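Local coordinates for protein octenoyl-coa reductase/carboxylase (Streptomyces sp., PDB 4A0S) that reductively carboxylates 2-octenoyl-CoA with NADPH, supplying an unusual extender unit for cinnabaramide polyketide biosynthesis, at residues Thr314-Phe319 / Leu342-Asn347; Val310-Gly315 / Gly330-Cys335. All blocks are in the same frame, centred on the assembly; numbering follows the deposited sequence.

Interaction 1: Thr314-Phe319 / Leu342-Asn347; sequences TGRVTF and LHTFDN. With NAP (NADP nicotinamide-adenine-dinucleotide phosphate), chain F.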
loop_
_atom_site.group_PDB
_atom_site.type_symbol
_atom_site.label_atom_id
_atom_site.label_comp_id
_atom_site.label_asym_id
_atom_site.label_seq_id
_atom_site.Cartn_x
_atom_site.Cartn_y
_atom_site.Cartn_z
ATOM N N THR A 314 -21.381 -14.724 0.243
ATOM C CA THR A 314 -22.309 -15.820 0.461
ATOM C C THR A 314 -22.344 -16.195 1.921
ATOM O O THR A 314 -23.354 -16.688 2.391
ATOM C CB THR A 314 -21.943 -17.044 -0.373
ATOM O OG1 THR A 314 -20.523 -17.086 -0.571
ATOM C CG2 THR A 314 -22.636 -16.964 -1.717
ATOM N N GLY A 315 -21.232 -15.989 2.619
ATOM C CA GLY A 315 -21.229 -15.997 4.084
ATOM C C GLY A 315 -20.697 -17.242 4.750
ATOM O O GLY A 315 -19.795 -17.894 4.229
ATOM N N ARG A 316 -21.294 -17.556 5.899
ATOM C CA ARG A 316 -20.893 -18.649 6.792
ATOM C C ARG A 316 -20.654 -19.977 6.068
ATOM O O ARG A 316 -19.683 -20.691 6.331
ATOM C CB ARG A 316 -21.963 -18.781 7.895
ATOM C CG ARG A 316 -22.125 -20.131 8.526
ATOM C CD ARG A 316 -22.928 -20.053 9.816
ATOM N NE ARG A 316 -22.762 -21.308 10.555
ATOM C CZ ARG A 316 -21.758 -21.570 11.393
ATOM N NH1 ARG A 316 -20.826 -20.658 11.654
ATOM N NH2 ARG A 316 -21.693 -22.744 11.996
ATOM N N VAL A 317 -21.524 -20.284 5.120
ATOM C CA VAL A 317 -21.494 -21.567 4.430
ATOM C C VAL A 317 -20.208 -21.739 3.626
ATOM O O VAL A 317 -19.625 -22.817 3.603
ATOM C CB VAL A 317 -22.737 -21.722 3.533
ATOM C CG1 VAL A 317 -22.555 -22.849 2.544
ATOM C CG2 VAL A 317 -23.952 -21.987 4.394
ATOM N N THR A 318 -19.771 -20.661 2.989
ATOM C CA THR A 318 -18.633 -20.701 2.075
ATOM C C THR A 318 -17.364 -20.138 2.685
ATOM O O THR A 318 -16.271 -20.337 2.151
ATOM C CB THR A 318 -18.925 -19.888 0.804
ATOM O OG1 THR A 318 -19.280 -18.552 1.171
ATOM C CG2 THR A 318 -20.074 -20.513 0.040
ATOM N N PHE A 319 -17.497 -19.404 3.781
ATOM C CA PHE A 319 -16.369 -18.599 4.224
ATOM C C PHE A 319 -15.171 -19.428 4.652
ATOM O O PHE A 319 -14.047 -19.065 4.355
ATOM C CB PHE A 319 -16.759 -17.636 5.328
ATOM C CG PHE A 319 -15.675 -16.669 5.667
ATOM C CD1 PHE A 319 -15.522 -15.509 4.938
ATOM C CD2 PHE A 319 -14.784 -16.938 6.695
ATOM C CE1 PHE A 319 -14.515 -14.608 5.233
ATOM C CE2 PHE A 319 -13.758 -16.037 6.988
ATOM C CZ PHE A 319 -13.627 -14.885 6.249
ATOM N N LEU A 342 -22.318 -15.475 11.100
ATOM C CA LEU A 342 -21.452 -16.112 12.080
ATOM C C LEU A 342 -20.486 -16.993 11.334
ATOM O O LEU A 342 -20.739 -18.173 11.101
ATOM C CB LEU A 342 -22.261 -16.918 13.100
ATOM C CG LEU A 342 -23.121 -16.071 14.033
ATOM C CD1 LEU A 342 -23.845 -16.922 15.060
ATOM C CD2 LEU A 342 -22.225 -15.041 14.699
ATOM N N HIS A 343 -19.387 -16.394 10.912
ATOM C CA HIS A 343 -18.404 -17.117 10.131
ATOM C C HIS A 343 -17.542 -17.932 11.044
ATOM O O HIS A 343 -17.172 -17.470 12.110
ATOM C CB HIS A 343 -17.529 -16.142 9.377
ATOM C CG HIS A 343 -18.226 -15.465 8.240
ATOM N ND1 HIS A 343 -17.540 -14.777 7.264
ATOM C CD2 HIS A 343 -19.539 -15.392 7.910
ATOM C CE1 HIS A 343 -18.407 -14.303 6.382
ATOM N NE2 HIS A 343 -19.624 -14.665 6.750
ATOM N N THR A 344 -17.258 -19.154 10.618
ATOM C CA THR A 344 -16.236 -19.976 11.226
ATOM C C THR A 344 -15.229 -20.353 10.167
ATOM O O THR A 344 -15.583 -20.660 9.028
ATOM C CB THR A 344 -16.820 -21.235 11.874
ATOM O OG1 THR A 344 -17.760 -20.834 12.874
ATOM C CG2 THR A 344 -15.713 -22.095 12.519
ATOM N N PHE A 345 -13.964 -20.288 10.549
ATOM C CA PHE A 345 -12.889 -20.630 9.667
ATOM C C PHE A 345 -11.740 -21.150 10.505
ATOM O O PHE A 345 -11.650 -20.890 11.711
ATOM C CB PHE A 345 -12.462 -19.422 8.815
ATOM C CG PHE A 345 -11.736 -18.357 9.586
ATOM C CD1 PHE A 345 -12.444 -17.382 10.281
ATOM C CD2 PHE A 345 -10.347 -18.342 9.637
ATOM C CE1 PHE A 345 -11.774 -16.388 11.015
ATOM C CE2 PHE A 345 -9.668 -17.354 10.361
ATOM C CZ PHE A 345 -10.382 -16.381 11.053
ATOM N N ASP A 346 -10.867 -21.885 9.839
ATOM C CA ASP A 346 -9.686 -22.430 10.455
ATOM C C ASP A 346 -8.583 -21.382 10.292
ATOM O O ASP A 346 -8.138 -21.090 9.181
ATOM C CB ASP A 346 -9.332 -23.747 9.765
ATOM C CG ASP A 346 -8.196 -24.487 10.439
ATOM O OD1 ASP A 346 -7.302 -23.856 11.036
ATOM O OD2 ASP A 346 -8.200 -25.728 10.348
ATOM N N ASN A 347 -8.167 -20.811 11.408
ATOM C CA ASN A 347 -7.205 -19.720 11.378
ATOM C C ASN A 347 -5.822 -20.165 10.958
ATOM O O ASN A 347 -5.014 -19.349 10.529
ATOM C CB ASN A 347 -7.130 -18.996 12.719
ATOM C CG ASN A 347 -6.389 -17.661 12.616
ATOM O OD1 ASN A 347 -6.619 -16.873 11.689
ATOM N ND2 ASN A 347 -5.492 -17.413 13.555
HETATM P PA NAP F . -27.945 -11.592 -5.244
HETATM O O1A NAP F . -28.096 -10.781 -6.586
HETATM O O2A NAP F . -29.165 -12.309 -4.750
HETATM O O5B NAP F . -26.834 -12.625 -5.503
HETATM C C5B NAP F . -26.406 -13.393 -4.396
HETATM C C4B NAP F . -25.840 -14.686 -4.960
HETATM O O4B NAP F . -25.369 -15.426 -3.824
HETATM C C3B NAP F . -26.901 -15.557 -5.667
HETATM O O3B NAP F . -26.535 -15.576 -7.032
HETATM C C2B NAP F . -26.653 -16.961 -5.137
HETATM O O2B NAP F . -25.672 -17.659 -5.903
HETATM C C1B NAP F . -26.086 -16.741 -3.781
HETATM N N9A NAP F . -27.214 -16.599 -2.827
HETATM C C8A NAP F . -28.437 -16.081 -3.026
HETATM N N7A NAP F . -29.144 -16.107 -1.888
HETATM C C5A NAP F . -28.347 -16.647 -0.978
HETATM C C6A NAP F . -28.532 -16.952 0.348
HETATM N N6A NAP F . -29.688 -16.654 0.941
HETATM N N1A NAP F . -27.526 -17.503 1.009
HETATM C C2A NAP F . -26.362 -17.760 0.420
HETATM N N3A NAP F . -26.150 -17.510 -0.853
HETATM C C4A NAP F . -27.134 -16.950 -1.562
HETATM O O3 NAP F . -27.410 -10.640 -4.073
HETATM P PN NAP F . -26.143 -9.664 -4.232
HETATM O O1N NAP F . -26.819 -8.314 -4.659
HETATM O O2N NAP F . -25.038 -10.220 -5.092
HETATM O O5D NAP F . -25.758 -9.573 -2.686
HETATM C C5D NAP F . -25.169 -10.749 -2.139
HETATM C C4D NAP F . -24.867 -10.409 -0.707
HETATM O O4D NAP F . -23.973 -9.242 -0.742
HETATM C C3D NAP F . -26.097 -9.955 0.081
HETATM O O3D NAP F . -25.889 -10.547 1.381
HETATM C C2D NAP F . -25.973 -8.448 0.132
HETATM O O2D NAP F . -26.606 -7.899 1.312
HETATM C C1D NAP F . -24.469 -8.354 0.299
HETATM N N1N NAP F . -24.071 -7.099 -0.293
HETATM C C2N NAP F . -23.245 -6.291 0.460
HETATM C C3N NAP F . -22.872 -5.113 -0.122
HETATM C C7N NAP F . -21.998 -4.241 0.693
HETATM O O7N NAP F . -21.541 -4.607 1.781
HETATM N N7N NAP F . -21.821 -3.066 0.153
HETATM C C4N NAP F . -23.290 -4.736 -1.402
HETATM C C5N NAP F . -24.107 -5.544 -2.173
HETATM C C6N NAP F . -24.496 -6.748 -1.608
HETATM P P2B NAP F . -25.645 -19.253 -5.688
HETATM O O1X NAP F . -24.788 -19.594 -7.031
HETATM O O2X NAP F . -24.804 -19.641 -4.370
HETATM O O3X NAP F . -27.115 -19.595 -5.707
HETATM O O HOH W 1 -17.802 -19.739 7.909
#
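An aromatic cluster of F319, H343 and F345, flanked by the guanidinium of R316, joins the first turn of helix 316-325 to strand 342-346, the strand through which two subunits of the tetramer pair. R316 NH1 donates to L342 O at 2.5 Å with an N-H...O angle of 157°, and the oxygen lies in the guanidinium plane although the donor is tilted 25° from the carbonyl plane. R316 reaches it with CG anti to the backbone N and an extended chain that runs over the carbonyl oxygen, CD coming within 3.2 Å of L342 O. The same NH1 makes a weak bond to T344 OG1 (3.3 Å), whose stronger partner is T344 of the second subunit; NH2 forms a salt bridge to D283. A water lies 2.6 Å from R316 O, to which it probably donates, and accepts from T344 N at 2.8 Å.

Deeper in the contact, H343 ND1 sits over one face of the F319 ring, 3.1 Å from CG and displaced toward the rim, while F319 CB lies over a face of the imidazole as a CH-pi contact. The two planes meet at 37°, neither stacked nor perpendicular. F319 then turns its edge to the face of F345 in an offset T-shaped pair, CE2 being 3.8 Å from F345 CD1. G315 brings its CA to 3.4 Å from H343 NE2, a nitrogen hydrogen-bonded to S337.

L342, H343, T344 and F345 pair antiparallel with a strand of the second subunit, so helix 316-325 packs against an intersubunit sheet, while T314, just ahead of the helix, has CG2 near adenine N3A of NADP and touches W227 and helix 272-275.

Interaction 2: Val310-Gly315 / Gly330-Cys335; sequences VFEHTG and GTVVTC. With NAP (NADP nicotinamide-adenine-dinucleotide phosphate), chain F.
Strands 310-312 and 331-334 are parallel neighbours in the Rossmann sheet; the axes of these short segments approach to 4.7 Å and their directions differ by 21°. Their backbone groups satisfy one another in register. V310 N donates to T331 O (2.8 Å). V310 O accepts from V333 N (2.9 Å). E312 N donates to V333 O (2.7 Å), and all three bonds open to at least 160°. The ladder then frays: C335 N reaches E312 O only weakly, at 3.4 Å.

The buried E312 carboxylate is well supplied with donors. Its OE1 accepts G315 N at 3.2 Å through the syn lone pair, a weak bond from H313 N, and a water at 2.7 Å. That water accepts from T334 OG1, which is also hydrogen-bonded to ND2 of N347 of the second subunit. OE2 is hydrogen-bonded to S322 OG. A bend at chi2 (-77°) turns the acid back toward the 313-315 turn, while CG rests on V332 CG1. H313 ND1 lies 3.5 Å from NADP C5D, and its NE2 bonds W227 O.

F311 packs on helices 232-243 and 200-210, V333 on helix 200-210; V310 and V332, on the other face, pack beneath helix 316-325. Strands 223-226 and 356-359 flank the pair.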
loop_
_atom_site.group_PDB
_atom_site.type_symbol
_atom_site.label_atom_id
_atom_site.label_comp_id
_atom_site.label_asym_id
_atom_site.label_seq_id
_atom_site.Cartn_x
_atom_site.Cartn_y
_atom_site.Cartn_z
ATOM N N VAL A 310 -10.495 -14.337 -3.197
ATOM C CA VAL A 310 -11.779 -14.974 -3.106
ATOM C C VAL A 310 -12.765 -13.873 -2.802
ATOM O O VAL A 310 -12.623 -13.127 -1.835
ATOM C CB VAL A 310 -11.828 -16.029 -2.005
ATOM C CG1 VAL A 310 -13.189 -16.671 -1.969
ATOM C CG2 VAL A 310 -10.726 -17.051 -2.226
ATOM N N PHE A 311 -13.775 -13.804 -3.647
ATOM C CA PHE A 311 -14.793 -12.781 -3.581
ATOM C C PHE A 311 -15.948 -13.380 -2.796
ATOM O O PHE A 311 -16.690 -14.232 -3.290
ATOM C CB PHE A 311 -15.198 -12.411 -5.003
ATOM C CG PHE A 311 -16.162 -11.268 -5.094
ATOM C CD1 PHE A 311 -17.531 -11.497 -5.079
ATOM C CD2 PHE A 311 -15.700 -9.970 -5.229
ATOM C CE1 PHE A 311 -18.435 -10.435 -5.173
ATOM C CE2 PHE A 311 -16.585 -8.906 -5.343
ATOM C CZ PHE A 311 -17.962 -9.142 -5.301
ATOM N N GLU A 312 -16.040 -12.971 -1.534
ATOM C CA GLU A 312 -17.032 -13.477 -0.612
ATOM C C GLU A 312 -18.228 -12.570 -0.415
ATOM O O GLU A 312 -18.145 -11.356 -0.565
ATOM C CB GLU A 312 -16.386 -13.726 0.746
ATOM C CG GLU A 312 -16.016 -15.139 0.952
ATOM C CD GLU A 312 -17.217 -15.992 1.290
ATOM O OE1 GLU A 312 -18.289 -15.434 1.563
ATOM O OE2 GLU A 312 -17.075 -17.219 1.303
ATOM N N HIS A 313 -19.348 -13.185 -0.056
ATOM C CA HIS A 313 -20.550 -12.465 0.339
ATOM C C HIS A 313 -21.623 -13.489 0.670
ATOM O O HIS A 313 -22.623 -13.172 1.290
ATOM C CB HIS A 313 -21.031 -11.560 -0.776
ATOM C CG HIS A 313 -21.226 -12.270 -2.071
ATOM N ND1 HIS A 313 -22.428 -12.840 -2.437
ATOM C CD2 HIS A 313 -20.374 -12.492 -3.100
ATOM C CE1 HIS A 313 -22.306 -13.379 -3.637
ATOM N NE2 HIS A 313 -21.069 -13.183 -4.057
ATOM N N THR A 314 -21.381 -14.724 0.243
ATOM C CA THR A 314 -22.309 -15.820 0.461
ATOM C C THR A 314 -22.344 -16.195 1.921
ATOM O O THR A 314 -23.354 -16.688 2.391
ATOM C CB THR A 314 -21.943 -17.044 -0.373
ATOM O OG1 THR A 314 -20.523 -17.086 -0.571
ATOM C CG2 THR A 314 -22.636 -16.964 -1.717
ATOM N N GLY A 315 -21.232 -15.989 2.619
ATOM C CA GLY A 315 -21.229 -15.997 4.084
ATOM C C GLY A 315 -20.697 -17.242 4.750
ATOM O O GLY A 315 -19.795 -17.894 4.229
ATOM N N GLY A 330 -3.015 -14.897 -0.176
ATOM C CA GLY A 330 -4.247 -14.506 -0.841
ATOM C C GLY A 330 -5.159 -13.674 0.042
ATOM O O GLY A 330 -4.922 -13.513 1.232
ATOM N N THR A 331 -6.215 -13.161 -0.563
ATOM C CA THR A 331 -7.151 -12.290 0.119
ATOM C C THR A 331 -8.557 -12.809 -0.084
ATOM O O THR A 331 -8.976 -13.058 -1.204
ATOM C CB THR A 331 -7.045 -10.863 -0.425
ATOM O OG1 THR A 331 -5.720 -10.370 -0.183
ATOM C CG2 THR A 331 -8.063 -9.941 0.264
ATOM N N VAL A 332 -9.245 -13.035 1.023
ATOM C CA VAL A 332 -10.665 -13.228 0.996
ATOM C C VAL A 332 -11.231 -11.831 1.236
ATOM O O VAL A 332 -10.972 -11.227 2.269
ATOM C CB VAL A 332 -11.131 -14.174 2.108
ATOM C CG1 VAL A 332 -12.649 -14.291 2.075
ATOM C CG2 VAL A 332 -10.470 -15.528 1.971
ATOM N N VAL A 333 -11.958 -11.309 0.268
ATOM C CA VAL A 333 -12.596 -10.022 0.440
ATOM C C VAL A 333 -14.079 -10.289 0.572
ATOM O O VAL A 333 -14.658 -10.996 -0.250
ATOM C CB VAL A 333 -12.243 -9.018 -0.691
ATOM C CG1 VAL A 333 -12.640 -9.551 -2.092
ATOM C CG2 VAL A 333 -12.843 -7.638 -0.409
ATOM N N THR A 334 -14.681 -9.758 1.632
ATOM C CA THR A 334 -16.071 -10.067 1.929
ATOM C C THR A 334 -16.879 -8.812 2.178
ATOM O O THR A 334 -16.407 -7.888 2.855
ATOM C CB THR A 334 -16.206 -10.982 3.170
ATOM O OG1 THR A 334 -17.596 -11.191 3.451
ATOM C CG2 THR A 334 -15.514 -10.362 4.392
ATOM N N CYS A 335 -18.095 -8.792 1.646
ATOM C CA CYS A 335 -18.994 -7.657 1.856
ATOM C C CYS A 335 -20.352 -8.112 2.327
ATOM O O CYS A 335 -21.317 -7.342 2.327
ATOM C CB CYS A 335 -19.174 -6.881 0.555
ATOM S SG CYS A 335 -20.052 -7.803 -0.734
HETATM P PA NAP F . -27.945 -11.592 -5.244
HETATM O O1A NAP F . -28.096 -10.781 -6.586
HETATM O O2A NAP F . -29.165 -12.309 -4.750
HETATM O O5B NAP F . -26.834 -12.625 -5.503
HETATM C C5B NAP F . -26.406 -13.393 -4.396
HETATM C C4B NAP F . -25.840 -14.686 -4.960
HETATM O O4B NAP F . -25.369 -15.426 -3.824
HETATM C C3B NAP F . -26.901 -15.557 -5.667
HETATM O O3B NAP F . -26.535 -15.576 -7.032
HETATM C C2B NAP F . -26.653 -16.961 -5.137
HETATM O O2B NAP F . -25.672 -17.659 -5.903
HETATM C C1B NAP F . -26.086 -16.741 -3.781
HETATM N N9A NAP F . -27.214 -16.599 -2.827
HETATM C C8A NAP F . -28.437 -16.081 -3.026
HETATM N N7A NAP F . -29.144 -16.107 -1.888
HETATM C C5A NAP F . -28.347 -16.647 -0.978
HETATM C C6A NAP F . -28.532 -16.952 0.348
HETATM N N6A NAP F . -29.688 -16.654 0.941
HETATM N N1A NAP F . -27.526 -17.503 1.009
HETATM C C2A NAP F . -26.362 -17.760 0.420
HETATM N N3A NAP F . -26.150 -17.510 -0.853
HETATM C C4A NAP F . -27.134 -16.950 -1.562
HETATM O O3 NAP F . -27.410 -10.640 -4.073
HETATM P PN NAP F . -26.143 -9.664 -4.232
HETATM O O1N NAP F . -26.819 -8.314 -4.659
HETATM O O2N NAP F . -25.038 -10.220 -5.092
HETATM O O5D NAP F . -25.758 -9.573 -2.686
HETATM C C5D NAP F . -25.169 -10.749 -2.139
HETATM C C4D NAP F . -24.867 -10.409 -0.707
HETATM O O4D NAP F . -23.973 -9.242 -0.742
HETATM C C3D NAP F . -26.097 -9.955 0.081
HETATM O O3D NAP F . -25.889 -10.547 1.381
HETATM C C2D NAP F . -25.973 -8.448 0.132
HETATM O O2D NAP F . -26.606 -7.899 1.312
HETATM C C1D NAP F . -24.469 -8.354 0.299
HETATM N N1N NAP F . -24.071 -7.099 -0.293
HETATM C C2N NAP F . -23.245 -6.291 0.460
HETATM C C3N NAP F . -22.872 -5.113 -0.122
HETATM C C7N NAP F . -21.998 -4.241 0.693
HETATM O O7N NAP F . -21.541 -4.607 1.781
HETATM N N7N NAP F . -21.821 -3.066 0.153
HETATM C C4N NAP F . -23.290 -4.736 -1.402
HETATM C C5N NAP F . -24.107 -5.544 -2.173
HETATM C C6N NAP F . -24.496 -6.748 -1.608
HETATM P P2B NAP F . -25.645 -19.253 -5.688
HETATM O O1X NAP F . -24.788 -19.594 -7.031
HETATM O O2X NAP F . -24.804 -19.641 -4.370
HETATM O O3X NAP F . -27.115 -19.595 -5.707
HETATM O O HOH W 2 -18.585 -13.491 3.477
#

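In the fold
From the N terminus, strand 309-312 runs into the turn at T314 and G315, which the two contacts share. Helix 316-325 follows, and the chain returns through strand 331-334; interaction 2 thereby closes a beta-alpha-beta unit across 14 intervening residues. The chain continues to strand 342-346, where interaction 1 closes a longer loop of 22 residues from the beginning of that helix. The loops overlap rather than nest, because the loop of interaction 1 starts within that of interaction 2 and ends beyond it. T318 OG1 to E312 OE2 (2.6 Å, a probable hydrogen bond) and F319 CE1 to V332 CG1 (3.7 Å) couple them, tying the parallel sheet and NADP site to the subunit interface.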